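Local coordinates for protein endoglucanase (PDB 2YIK) that probably hydrolyses internal beta-1,4-glucosidic bonds of cellulose as a family 9 glycoside hydrolase, at residues Ala510-Tyr513 against Arg514-Asp518; Trp420-Ser423 against Gln424-Leu428; Val262-Gly265 against Glu266-Pro269; Thr86-Asp90 against Gly91-Ser95; Lys243-Asp246 against Tyr247-Leu251. All blocks are in the same frame, centred on the assembly; numbering follows the deposited sequence.

Contact 1. Residues Ala510-Tyr513 against Arg514-Asp518; sequences AGLY and RFFGD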
loop_
_atom_site.group_PDB
_atom_site.type_symbol
_atom_site.label_atom_id
_atom_site.label_comp_id
_atom_site.label_asym_id
_atom_site.label_seq_id
_atom_site.Cartn_x
_atom_site.Cartn_y
_atom_site.Cartn_z
ATOM N N ALA A 510 -13.464 -6.865 0.848
ATOM C CA ALA A 510 -14.452 -6.399 -0.121
ATOM C C ALA A 510 -14.725 -7.480 -1.156
ATOM O O ALA A 510 -15.877 -7.726 -1.518
ATOM C CB ALA A 510 -13.960 -5.130 -0.819
ATOM N N GLY A 511 -13.654 -8.108 -1.636
ATOM C CA GLY A 511 -13.785 -9.155 -2.634
ATOM C C GLY A 511 -14.558 -10.357 -2.120
ATOM O O GLY A 511 -15.339 -10.960 -2.860
ATOM N N LEU A 512 -14.332 -10.717 -0.861
ATOM C CA LEU A 512 -15.033 -11.849 -0.256
ATOM C C LEU A 512 -16.504 -11.509 -0.072
ATOM O O LEU A 512 -17.375 -12.365 -0.227
ATOM C CB LEU A 512 -14.405 -12.209 1.098
ATOM C CG LEU A 512 -13.070 -12.946 0.976
ATOM C CD1 LEU A 512 -12.334 -12.917 2.302
ATOM C CD2 LEU A 512 -13.319 -14.372 0.508
ATOM N N TYR A 513 -16.782 -10.255 0.264
ATOM C CA TYR A 513 -18.163 -9.840 0.446
ATOM C C TYR A 513 -18.863 -9.896 -0.907
ATOM O O TYR A 513 -20.044 -10.234 -1.007
ATOM C CB TYR A 513 -18.237 -8.418 0.994
ATOM C CG TYR A 513 -19.657 -8.004 1.280
ATOM C CD1 TYR A 513 -20.350 -8.533 2.370
ATOM C CD2 TYR A 513 -20.333 -7.135 0.425
ATOM C CE1 TYR A 513 -21.691 -8.205 2.603
ATOM C CE2 TYR A 513 -21.666 -6.805 0.643
ATOM C CZ TYR A 513 -22.339 -7.342 1.732
ATOM O OH TYR A 513 -23.657 -7.008 1.943
ATOM N N ARG A 514 -18.117 -9.570 -1.953
ATOM C CA ARG A 514 -18.657 -9.585 -3.300
ATOM C C ARG A 514 -19.228 -10.943 -3.693
ATOM O O ARG A 514 -20.326 -11.026 -4.240
ATOM C CB ARG A 514 -17.569 -9.196 -4.299
ATOM C CG ARG A 514 -18.036 -9.150 -5.750
ATOM C CD ARG A 514 -16.904 -8.727 -6.678
ATOM N NE ARG A 514 -17.366 -8.453 -8.034
ATOM C CZ ARG A 514 -17.560 -7.234 -8.536
ATOM N NH1 ARG A 514 -17.327 -6.163 -7.798
ATOM N NH2 ARG A 514 -18.000 -7.090 -9.777
ATOM N N PHE A 515 -18.483 -12.008 -3.412
ATOM C CA PHE A 515 -18.915 -13.352 -3.787
ATOM C C PHE A 515 -19.616 -14.153 -2.694
ATOM O O PHE A 515 -20.375 -15.063 -3.000
ATOM C CB PHE A 515 -17.717 -14.183 -4.275
ATOM C CG PHE A 515 -16.979 -13.586 -5.443
ATOM C CD1 PHE A 515 -17.642 -13.288 -6.629
ATOM C CD2 PHE A 515 -15.607 -13.351 -5.368
ATOM C CE1 PHE A 515 -16.954 -12.769 -7.723
ATOM C CE2 PHE A 515 -14.908 -12.832 -6.458
ATOM C CZ PHE A 515 -15.586 -12.541 -7.638
ATOM N N PHE A 516 -19.367 -13.816 -1.431
ATOM C CA PHE A 516 -19.940 -14.570 -0.318
ATOM C C PHE A 516 -20.804 -13.814 0.693
ATOM O O PHE A 516 -21.259 -14.407 1.669
ATOM C CB PHE A 516 -18.812 -15.278 0.446
ATOM C CG PHE A 516 -17.910 -16.112 -0.427
ATOM C CD1 PHE A 516 -18.408 -17.227 -1.097
ATOM C CD2 PHE A 516 -16.574 -15.766 -0.599
ATOM C CE1 PHE A 516 -17.593 -17.990 -1.929
ATOM C CE2 PHE A 516 -15.746 -16.519 -1.427
ATOM C CZ PHE A 516 -16.255 -17.634 -2.097
ATOM N N GLY A 517 -21.043 -12.523 0.482
ATOM C CA GLY A 517 -21.852 -11.785 1.439
ATOM C C GLY A 517 -23.328 -12.168 1.466
ATOM O O GLY A 517 -23.908 -12.400 0.401
ATOM N N ASP A 518 -23.923 -12.272 2.667
ATOM C CA ASP A 518 -25.366 -12.574 2.814
ATOM C C ASP A 518 -25.987 -11.367 3.452
ATOM O O ASP A 518 -25.341 -10.346 3.698
ATOM C CB ASP A 518 -25.777 -13.652 3.842
ATOM C CG ASP A 518 -24.781 -14.728 4.049
ATOM O OD1 ASP A 518 -24.675 -15.606 3.174
ATOM O OD2 ASP A 518 -24.135 -14.721 5.118
#
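Leu-512 and Phe-516 meet one turn apart at the end of helix 499-516, the leucine methyl CD2 lying 3.7 Å from ring atom CD2 of Phe-516. The two side chains cross obliquely. Their i to i+4 spacing places them on the same flank of the helix, where Arg-422 of helix 416-428 touches both. Tyr-513 takes another course: with CG anti to its backbone N (chi1 -176°), its ring reaches forward along the chain, and CD1 comes within 3.7 Å of the CA of Gly-517. Arg-514 runs outward from the helix in an extended chain. Its CB rests 3.2 Å from the carbonyl O of Gly-511, while its guanidinium is engaged beyond the segments by Asp-412, through a salt bridge at NE, and by Gln-144 at NH1. Beneath the side chains, Phe-516 N donates to Leu-512 O at 2.7 Å, whereas the bond from Phe-515 N to Gly-511 O is weak at 3.4 Å. The last bond of the series runs from Gly-517 N to Tyr-513 O, 2.9 Å. Gly-517 then leaves helical backbone angles. The arrangement is that of a helix C-terminus, here the end of a helix packed against helices 40-47, 392-408 and 416-428 in the alpha-helical catalytic domain of family 9.

Contact 2. Residues Trp420-Ser423 against Gln424-Leu428; sequences WARS and QMDYL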
loop_
_atom_site.group_PDB
_atom_site.type_symbol
_atom_site.label_atom_id
_atom_site.label_comp_id
_atom_site.label_asym_id
_atom_site.label_seq_id
_atom_site.Cartn_x
_atom_site.Cartn_y
_atom_site.Cartn_z
ATOM N N TRP A 420 -10.804 -20.729 -2.007
ATOM C CA TRP A 420 -9.573 -20.886 -1.245
ATOM C C TRP A 420 -9.322 -19.629 -0.410
ATOM O O TRP A 420 -8.972 -19.712 0.773
ATOM C CB TRP A 420 -8.387 -21.101 -2.181
ATOM C CG TRP A 420 -7.071 -20.996 -1.474
ATOM C CD1 TRP A 420 -6.474 -21.950 -0.707
ATOM C CD2 TRP A 420 -6.210 -19.848 -1.435
ATOM N NE1 TRP A 420 -5.290 -21.471 -0.191
ATOM C CE2 TRP A 420 -5.105 -20.186 -0.622
ATOM C CE3 TRP A 420 -6.266 -18.572 -2.008
ATOM C CZ2 TRP A 420 -4.060 -19.285 -0.367
ATOM C CZ3 TRP A 420 -5.229 -17.678 -1.755
ATOM C CH2 TRP A 420 -4.140 -18.041 -0.941
ATOM N N ALA A 421 -9.484 -18.467 -1.040
ATOM C CA ALA A 421 -9.275 -17.191 -0.354
ATOM C C ALA A 421 -10.152 -17.132 0.896
ATOM O O ALA A 421 -9.708 -16.710 1.962
ATOM C CB ALA A 421 -9.612 -16.027 -1.286
ATOM N N ARG A 422 -11.399 -17.565 0.748
ATOM C CA ARG A 422 -12.337 -17.570 1.859
ATOM C C ARG A 422 -11.853 -18.452 3.009
ATOM O O ARG A 422 -11.960 -18.075 4.175
ATOM C CB ARG A 422 -13.710 -18.058 1.403
ATOM C CG ARG A 422 -14.779 -17.809 2.445
ATOM C CD ARG A 422 -16.126 -18.386 2.055
ATOM N NE ARG A 422 -17.167 -17.919 2.966
ATOM C CZ ARG A 422 -18.462 -18.190 2.830
ATOM N NH1 ARG A 422 -18.882 -18.934 1.818
ATOM N NH2 ARG A 422 -19.340 -17.698 3.699
ATOM N N SER A 423 -11.333 -19.631 2.681
ATOM C CA SER A 423 -10.841 -20.534 3.712
ATOM C C SER A 423 -9.698 -19.852 4.466
ATOM O O SER A 423 -9.575 -19.992 5.678
ATOM C CB SER A 423 -10.363 -21.859 3.100
ATOM O OG SER A 423 -9.096 -21.738 2.478
ATOM N N GLN A 424 -8.877 -19.092 3.751
ATOM C CA GLN A 424 -7.759 -18.408 4.385
ATOM C C GLN A 424 -8.217 -17.238 5.260
ATOM O O GLN A 424 -7.689 -17.046 6.357
ATOM C CB GLN A 424 -6.755 -17.938 3.325
ATOM C CG GLN A 424 -6.072 -19.077 2.556
ATOM C CD GLN A 424 -5.436 -20.117 3.473
ATOM O OE1 GLN A 424 -5.937 -21.240 3.608
ATOM N NE2 GLN A 424 -4.333 -19.746 4.109
ATOM N N MET A 425 -9.191 -16.458 4.793
ATOM C CA MET A 425 -9.683 -15.342 5.606
ATOM C C MET A 425 -10.356 -15.893 6.861
ATOM O O MET A 425 -10.190 -15.343 7.955
ATOM C CB MET A 425 -10.688 -14.480 4.838
ATOM C CG MET A 425 -11.103 -13.226 5.606
ATOM S SD MET A 425 -9.679 -12.147 5.965
ATOM C CE MET A 425 -9.607 -11.186 4.376
ATOM N N ASP A 426 -11.115 -16.975 6.706
ATOM C CA ASP A 426 -11.777 -17.575 7.863
ATOM C C ASP A 426 -10.724 -18.071 8.866
ATOM O O ASP A 426 -10.940 -17.981 10.077
ATOM C CB ASP A 426 -12.712 -18.718 7.440
ATOM C CG ASP A 426 -13.958 -18.219 6.717
ATOM O OD1 ASP A 426 -14.161 -16.986 6.633
ATOM O OD2 ASP A 426 -14.744 -19.062 6.236
ATOM N N TYR A 427 -9.590 -18.582 8.379
ATOM C CA TYR A 427 -8.536 -19.023 9.300
ATOM C C TYR A 427 -8.061 -17.795 10.072
ATOM O O TYR A 427 -7.948 -17.823 11.302
ATOM C CB TYR A 427 -7.332 -19.633 8.555
ATOM C CG TYR A 427 -6.131 -19.948 9.454
ATOM C CD1 TYR A 427 -5.320 -18.926 9.943
ATOM C CD2 TYR A 427 -5.826 -21.263 9.838
ATOM C CE1 TYR A 427 -4.243 -19.191 10.796
ATOM C CE2 TYR A 427 -4.741 -21.540 10.693
ATOM C CZ TYR A 427 -3.958 -20.495 11.170
ATOM O OH TYR A 427 -2.903 -20.724 12.037
ATOM N N LEU A 428 -7.781 -16.714 9.351
ATOM C CA LEU A 428 -7.308 -15.496 9.998
ATOM C C LEU A 428 -8.344 -14.874 10.932
ATOM O O LEU A 428 -7.982 -14.164 11.866
ATOM C CB LEU A 428 -6.848 -14.472 8.949
ATOM C CG LEU A 428 -5.508 -14.805 8.269
ATOM C CD1 LEU A 428 -5.258 -13.841 7.109
ATOM C CD2 LEU A 428 -4.379 -14.725 9.288
#
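Two successive turns of helix 416-428, one of the helices of the family 9 catalytic domain, carry a CH-pi contact between Trp-420 and Gln-424. The methylene CG of Gln-424 lies over one face of the indole, 3.9 Å from the centroid of its six-membered ring and 3.5 Å from Trp-420 CE2. Its approach is 28° off the ring normal, toward the rim. The glutamine chain bends at chi2, and its amide plane lies almost parallel to the indole, 4° apart. Ala-399 and Trp-372, from two other helices, also touch Trp-420.

Trp-420 O is gripped twice: Ser-423 OG donates to it at 2.7 Å, in the carbonyl plane and on a lone pair, and Gln-424 N donates at 3.0 Å. The serine hydroxyl reaches back because OG sits between the backbone N and the carbonyl carbon (chi1 77°). Further along, Met-425 N bonds to Ala-421 O at 2.9 Å, and Asp-426 N to Arg-422 O at the same length.

Arg-422 and Asp-426 are neighbours without forming a salt bridge: NE of Arg-422 is 4.2 Å from OD2 of Asp-426, which lies well out of the guanidinium plane. Tyr-40 OH instead hydrogen-bonds to both Arg-422 NE and Asp-426 OD1. The attraction between arginine and aspartate is therefore probably a general electrostatic one, with the tyrosine hydroxyl supplying the directed bonds between them.

Contact 3. Residues Val262-Gly265 against Glu266-Pro269; sequences VVQG and EDGP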
loop_
_atom_site.group_PDB
_atom_site.type_symbol
_atom_site.label_atom_id
_atom_site.label_comp_id
_atom_site.label_asym_id
_atom_site.label_seq_id
_atom_site.Cartn_x
_atom_site.Cartn_y
_atom_site.Cartn_z
ATOM N N VAL A 262 17.329 2.170 -7.444
ATOM C CA VAL A 262 16.421 2.217 -6.306
ATOM C C VAL A 262 16.981 3.178 -5.267
ATOM O O VAL A 262 18.183 3.427 -5.227
ATOM C CB VAL A 262 16.233 0.815 -5.656
ATOM C CG1 VAL A 262 15.683 -0.168 -6.688
ATOM C CG2 VAL A 262 17.556 0.313 -5.080
ATOM N N VAL A 263 16.112 3.749 -4.444
ATOM C CA VAL A 263 16.583 4.641 -3.400
ATOM C C VAL A 263 17.447 3.768 -2.478
ATOM O O VAL A 263 17.037 2.676 -2.071
ATOM C CB VAL A 263 15.403 5.265 -2.627
ATOM C CG1 VAL A 263 15.905 5.962 -1.369
ATOM C CG2 VAL A 263 14.683 6.279 -3.524
ATOM N N GLN A 264 18.651 4.245 -2.179
ATOM C CA GLN A 264 19.601 3.513 -1.342
ATOM C C GLN A 264 19.337 3.647 0.151
ATOM O O GLN A 264 18.767 4.640 0.606
ATOM C CB GLN A 264 21.029 3.972 -1.653
ATOM C CG GLN A 264 21.460 3.725 -3.086
ATOM C CD GLN A 264 21.564 2.243 -3.410
ATOM O OE1 GLN A 264 22.387 1.528 -2.832
ATOM N NE2 GLN A 264 20.726 1.770 -4.335
ATOM N N GLY A 265 19.764 2.637 0.906
ATOM C CA GLY A 265 19.566 2.640 2.345
ATOM C C GLY A 265 20.059 3.890 3.053
ATOM O O GLY A 265 19.370 4.431 3.919
ATOM N N GLU A 266 21.251 4.357 2.687
ATOM C CA GLU A 266 21.840 5.549 3.303
ATOM C C GLU A 266 21.057 6.817 2.976
ATOM O O GLU A 266 21.229 7.847 3.628
ATOM C CB GLU A 266 23.275 5.737 2.818
ATOM C CG GLU A 266 23.364 5.838 1.303
ATOM C CD GLU A 266 24.766 6.134 0.808
ATOM O OE1 GLU A 266 25.685 6.231 1.655
ATOM O OE2 GLU A 266 24.950 6.271 -0.425
ATOM N N ASP A 267 20.207 6.755 1.959
ATOM C CA ASP A 267 19.445 7.934 1.584
ATOM C C ASP A 267 18.050 7.884 2.145
ATOM O O ASP A 267 17.091 8.429 1.582
ATOM C CB ASP A 267 19.430 8.096 0.071
ATOM C CG ASP A 267 20.837 8.191 -0.509
ATOM O OD1 ASP A 267 21.691 8.842 0.128
ATOM O OD2 ASP A 267 21.092 7.628 -1.595
ATOM N N GLY A 268 17.956 7.192 3.280
ATOM C CA GLY A 268 16.687 7.099 3.999
ATOM C C GLY A 268 16.080 5.809 4.504
ATOM O O GLY A 268 15.822 5.747 5.737
ATOM N N PRO A 269 16.022 4.707 3.756
ATOM C CA PRO A 269 15.359 3.692 4.559
ATOM C C PRO A 269 16.143 2.680 5.343
ATOM O O PRO A 269 15.502 1.903 6.175
ATOM C CB PRO A 269 14.481 3.024 3.562
ATOM C CG PRO A 269 15.259 3.023 2.268
ATOM C CD PRO A 269 16.185 4.306 2.349
HETATM O O HOH W 1 19.322 6.852 -3.177
#
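Glu-266 follows Gly-265 in a beta turn with 3-10 geometry, the two residues filling its middle positions, and its CG lies 4.2 Å from CB of Gln-264, a loose flank contact. From CG onward the glutamate chain is extended, and its OE2 forms a salt bridge with Lys-213. Asp-267 comes next and closes the turn: its backbone N donates to Gln-264 O at 2.9 Å. The aspartate side chain runs alongside that of Gln-264 in the same direction, with OD2 3.7 Å from the glutamine CB and the amide and carboxylate planes 70° apart. A water joins the two residues, accepting from Gln-264 N at 2.9 Å and donating to Asp-267 OD2 over a very short distance whose exact length is doubtful. That same oxygen is salt-bridged to Lys-213, so one lysine serves both acids of the turn and probably offsets their charge. The glutamine amide turns back instead, NE2 donating to Val-262 O at 3.2 Å. Gly-268 continues the turn with a weak bond from its N to Gly-265 O, at 3.2 Å. Its positive phi (131°) is a conformation that glycine adopts readily. Pro-269, which has no N-H to give, ends the segment by bringing CD to 3.1 Å from Gln-264 O, while the CG1 methyl of Val-263 rests 4.1 Å from the same CD. The turn belongs to the loop between helices 238-257 and 279-293; Val-263 touches Ile-218 of helix 216-233, and both Val-263 and Pro-269 lean on strand 177-184, at His-182 and Gln-183.

Contact 4. Residues Thr86-Asp90 against Gly91-Ser95; sequences TNMSD and GFISS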
loop_
_atom_site.group_PDB
_atom_site.type_symbol
_atom_site.label_atom_id
_atom_site.label_comp_id
_atom_site.label_asym_id
_atom_site.label_seq_id
_atom_site.Cartn_x
_atom_site.Cartn_y
_atom_site.Cartn_z
ATOM N N THR A 86 17.143 18.311 5.627
ATOM C CA THR A 86 16.723 17.553 4.449
ATOM C C THR A 86 18.019 16.908 3.975
ATOM O O THR A 86 19.088 17.205 4.515
ATOM C CB THR A 86 16.177 18.440 3.297
ATOM O OG1 THR A 86 17.270 19.054 2.604
ATOM C CG2 THR A 86 15.243 19.515 3.837
ATOM N N ASN A 87 17.945 16.034 2.981
ATOM C CA ASN A 87 19.156 15.399 2.488
ATOM C C ASN A 87 19.515 15.894 1.091
ATOM O O ASN A 87 20.201 15.204 0.330
ATOM C CB ASN A 87 19.009 13.879 2.504
ATOM C CG ASN A 87 18.121 13.368 1.403
ATOM O OD1 ASN A 87 17.155 14.024 1.002
ATOM N ND2 ASN A 87 18.434 12.173 0.909
ATOM N N MET A 88 19.026 17.083 0.745
ATOM C CA MET A 88 19.365 17.686 -0.540
ATOM C C MET A 88 20.643 18.481 -0.277
ATOM O O MET A 88 20.852 18.971 0.832
ATOM C CB MET A 88 18.261 18.627 -1.022
ATOM C CG MET A 88 17.005 17.909 -1.515
ATOM S SD MET A 88 15.703 19.067 -1.980
ATOM C CE MET A 88 14.985 19.434 -0.352
ATOM N N SER A 89 21.503 18.590 -1.285
ATOM C CA SER A 89 22.767 19.316 -1.159
ATOM C C SER A 89 22.560 20.828 -1.095
ATOM O O SER A 89 21.505 21.332 -1.483
ATOM C CB SER A 89 23.678 18.995 -2.349
ATOM O OG SER A 89 23.170 19.559 -3.552
ATOM N N ASP A 90 23.573 21.543 -0.601
ATOM C CA ASP A 90 23.515 23.003 -0.514
ATOM C C ASP A 90 23.323 23.576 -1.919
ATOM O O ASP A 90 22.550 24.508 -2.127
ATOM C CB ASP A 90 24.819 23.584 0.046
ATOM C CG ASP A 90 24.985 23.359 1.533
ATOM O OD1 ASP A 90 23.971 23.164 2.241
ATOM O OD2 ASP A 90 26.148 23.403 2.002
ATOM N N GLY A 91 24.054 23.015 -2.874
ATOM C CA GLY A 91 23.976 23.475 -4.250
ATOM C C GLY A 91 22.616 23.266 -4.898
ATOM O O GLY A 91 22.127 24.126 -5.629
ATOM N N PHE A 92 22.008 22.116 -4.635
ATOM C CA PHE A 92 20.700 21.817 -5.193
ATOM C C PHE A 92 19.671 22.785 -4.633
ATOM O O PHE A 92 18.875 23.345 -5.376
ATOM C CB PHE A 92 20.274 20.393 -4.855
ATOM C CG PHE A 92 18.994 19.990 -5.513
ATOM C CD1 PHE A 92 18.991 19.531 -6.827
ATOM C CD2 PHE A 92 17.785 20.139 -4.849
ATOM C CE1 PHE A 92 17.800 19.230 -7.475
ATOM C CE2 PHE A 92 16.582 19.841 -5.488
ATOM C CZ PHE A 92 16.592 19.385 -6.807
ATOM N N ILE A 93 19.683 22.971 -3.317
ATOM C CA ILE A 93 18.750 23.895 -2.671
ATOM C C ILE A 93 18.966 25.318 -3.200
ATOM O O ILE A 93 18.009 26.044 -3.481
ATOM C CB ILE A 93 18.939 23.915 -1.128
ATOM C CG1 ILE A 93 18.593 22.547 -0.529
ATOM C CG2 ILE A 93 18.072 24.996 -0.512
ATOM C CD1 ILE A 93 17.170 22.104 -0.828
ATOM N N SER A 94 20.232 25.702 -3.345
ATOM C CA SER A 94 20.582 27.036 -3.822
ATOM C C SER A 94 19.997 27.321 -5.209
ATOM O O SER A 94 19.402 28.376 -5.429
ATOM C CB SER A 94 22.108 27.199 -3.838
ATOM O OG SER A 94 22.470 28.563 -3.946
ATOM N N SER A 95 20.135 26.369 -6.129
ATOM C CA SER A 95 19.626 26.528 -7.496
ATOM C C SER A 95 18.113 26.372 -7.644
ATOM O O SER A 95 17.531 26.900 -8.592
ATOM C CB SER A 95 20.278 25.512 -8.435
ATOM O OG SER A 95 21.673 25.696 -8.534
#
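Met-88 packs into the start of helix 90-100 between Phe-92 and Ile-93. Its CE is pressed to 3.5 Å from Ile-93 CD1, closer than usual for two carbons, and its SD lies 3.7 Å from Phe-92 CE2 in an oblique Met-aromatic contact. The bend at chi3 (-82°) turns the methyl of Met-88 toward the isoleucine, the two side chains crossing at about a right angle. Leu-100, farther along the helix, touches both Met-88 and Ile-93, and Phe-208 of strand 206-209 also meets the methionine. On this buried side too, Thr-86 OG1 accepts from Met-88 N at 3.2 Å, an ST turn that precedes the helix.

Ser-89, Asp-90, Gly-91 and Ser-94 form the exposed side, where polar bonds replace close packing. As the N-cap, Ser-89 OG accepts from Phe-92 N at 3.0 Å, while Ser-89 O receives Ile-93 N at 3.1 Å along a nearly straight N-H line (173°). Asp-90 O accepts from Ser-94 N at 2.9 Å, and the carboxylate of Asp-90 turns to Ser-83 OG through OD1. The whole is a serine N-cap combined with a hydrophobic staple, Met-88 against Ile-93, a common way of starting a helix.

Contact 5. Residues Lys243-Asp246 against Tyr247-Leu251; sequences KSLD and YAKAL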
loop_
_atom_site.group_PDB
_atom_site.type_symbol
_atom_site.label_atom_id
_atom_site.label_comp_id
_atom_site.label_asym_id
_atom_site.label_seq_id
_atom_site.Cartn_x
_atom_site.Cartn_y
_atom_site.Cartn_z
ATOM N N LYS A 243 -6.051 16.376 -11.310
ATOM C CA LYS A 243 -4.848 16.793 -10.602
ATOM C C LYS A 243 -3.973 15.581 -10.274
ATOM O O LYS A 243 -2.754 15.620 -10.464
ATOM C CB LYS A 243 -5.207 17.543 -9.323
ATOM C CG LYS A 243 -3.995 17.979 -8.533
ATOM C CD LYS A 243 -4.357 19.118 -7.600
ATOM C CE LYS A 243 -3.405 19.205 -6.420
ATOM N NZ LYS A 243 -4.198 19.161 -5.145
ATOM N N SER A 244 -4.601 14.508 -9.796
ATOM C CA SER A 244 -3.880 13.280 -9.454
ATOM C C SER A 244 -3.160 12.742 -10.686
ATOM O O SER A 244 -1.978 12.404 -10.626
ATOM C CB SER A 244 -4.846 12.212 -8.926
ATOM O OG SER A 244 -5.522 12.661 -7.765
ATOM N N LEU A 245 -3.877 12.673 -11.804
ATOM C CA LEU A 245 -3.300 12.176 -13.045
ATOM C C LEU A 245 -2.151 13.058 -13.522
ATOM O O LEU A 245 -1.154 12.559 -14.040
ATOM C CB LEU A 245 -4.371 12.083 -14.135
ATOM C CG LEU A 245 -3.915 11.491 -15.477
ATOM C CD1 LEU A 245 -3.320 10.111 -15.276
ATOM C CD2 LEU A 245 -5.103 11.413 -16.427
ATOM N N ASP A 246 -2.289 14.369 -13.348
ATOM C CA ASP A 246 -1.237 15.287 -13.767
ATOM C C ASP A 246 0.043 15.017 -12.968
ATOM O O ASP A 246 1.141 14.952 -13.532
ATOM C CB ASP A 246 -1.683 16.738 -13.576
ATOM C CG ASP A 246 -0.571 17.725 -13.850
ATOM O OD1 ASP A 246 0.024 17.673 -14.934
ATOM O OD2 ASP A 246 -0.283 18.563 -12.980
ATOM N N TYR A 247 -0.095 14.859 -11.656
ATOM C CA TYR A 247 1.059 14.565 -10.816
ATOM C C TYR A 247 1.623 13.175 -11.146
ATOM O O TYR A 247 2.840 12.983 -11.180
ATOM C CB TYR A 247 0.682 14.639 -9.329
ATOM C CG TYR A 247 0.754 16.031 -8.729
ATOM C CD1 TYR A 247 -0.244 16.979 -8.970
ATOM C CD2 TYR A 247 1.827 16.398 -7.915
ATOM C CE1 TYR A 247 -0.174 18.265 -8.406
ATOM C CE2 TYR A 247 1.912 17.672 -7.349
ATOM C CZ TYR A 247 0.909 18.601 -7.596
ATOM O OH TYR A 247 1.000 19.856 -7.035
ATOM N N ALA A 248 0.743 12.210 -11.397
ATOM C CA ALA A 248 1.178 10.852 -11.726
ATOM C C ALA A 248 2.064 10.832 -12.975
ATOM O O ALA A 248 3.152 10.245 -12.967
ATOM C CB ALA A 248 -0.037 9.933 -11.927
ATOM N N LYS A 249 1.595 11.478 -14.041
ATOM C CA LYS A 249 2.341 11.539 -15.298
ATOM C C LYS A 249 3.691 12.237 -15.135
ATOM O O LYS A 249 4.673 11.841 -15.755
ATOM C CB LYS A 249 1.544 12.296 -16.360
ATOM C CG LYS A 249 0.258 11.651 -16.838
ATOM C CD LYS A 249 -0.547 12.710 -17.590
ATOM C CE LYS A 249 -1.510 12.120 -18.601
ATOM N NZ LYS A 249 -2.195 13.217 -19.393
ATOM N N ALA A 250 3.725 13.288 -14.319
ATOM C CA ALA A 250 4.955 14.041 -14.087
ATOM C C ALA A 250 5.972 13.178 -13.356
ATOM O O ALA A 250 7.151 13.162 -13.708
ATOM C CB ALA A 250 4.654 15.300 -13.276
ATOM N N LEU A 251 5.514 12.467 -12.332
ATOM C CA LEU A 251 6.399 11.592 -11.580
ATOM C C LEU A 251 6.922 10.496 -12.509
ATOM O O LEU A 251 8.125 10.230 -12.544
ATOM C CB LEU A 251 5.661 10.990 -10.380
ATOM C CG LEU A 251 5.445 11.959 -9.213
ATOM C CD1 LEU A 251 4.360 11.438 -8.282
ATOM C CD2 LEU A 251 6.761 12.146 -8.465
#
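Lys-243 and Tyr-247, one turn apart on helix 238-257, run alongside each other in the same direction. The lysine methylenes do the touching: CG is 3.8 Å and CE 3.9 Å from ring atom CE1 of Tyr-247. At the ring edge, in its plane, sits the carbonyl O of Lys-243, 3.2 Å from Tyr-247 CD1; the same oxygen accepts the backbone N of Tyr-247 at 3.0 Å. With the tyrosine CG anti to its carbonyl carbon (chi1 -86°), the ring swings back along the helix to meet this oxygen. A second, looser pair meets through carbon atoms on another flank, where CG of Leu-245 is 4.0 Å from CE of Lys-249. The aliphatic stem of the lysine also covers the Leu-245 carbonyl, with CG 3.3 Å from that O.

Beyond this first shell, Arg-171 at the end of strand 169-171 makes a cation-pi contact with the Tyr-247 ring and a salt bridge to Asp-246 OD2, so one guanidinium holds both residues. Met-166 of helix 151-167 touches Lys-243 and Tyr-247. Ser-244 OG turns to Tyr-240 O within the helix and to Asn-229 of helix 216-233. Leu-245 packs between helices, against Tyr-230 on one and Leu-289 on another. The pairs Lys-243/Tyr-247 and Leu-245/Lys-249 are i to i+4 contacts of a helix with one buried and one exposed side, consistent with its place in the (alpha/alpha)6 barrel known from family 9 cellulases.

Along the chain the order is contact 4, contact 5, contact 3, contact 2, contact 1, each closing before the next opens. Contacts 1 and 2 form a pair with centres 12 Å apart: helices 499-516 and 416-428 touch directly, Leu-512 CD1 lying 3.4 Å from Met-425 CB. Contacts 3 and 4, both in or beside loops, sit about 17 Å apart between centres and barely meet, at Asp-267 and Asn-87. Contact 5 lies about 24 Å from each of them, centre to centre, on helix 238-257, which leads into the loop of contact 3. Contacts 1 and 4, about 51 Å apart between centres, span the catalytic domain from its packed helices to its loop-rich opposite side.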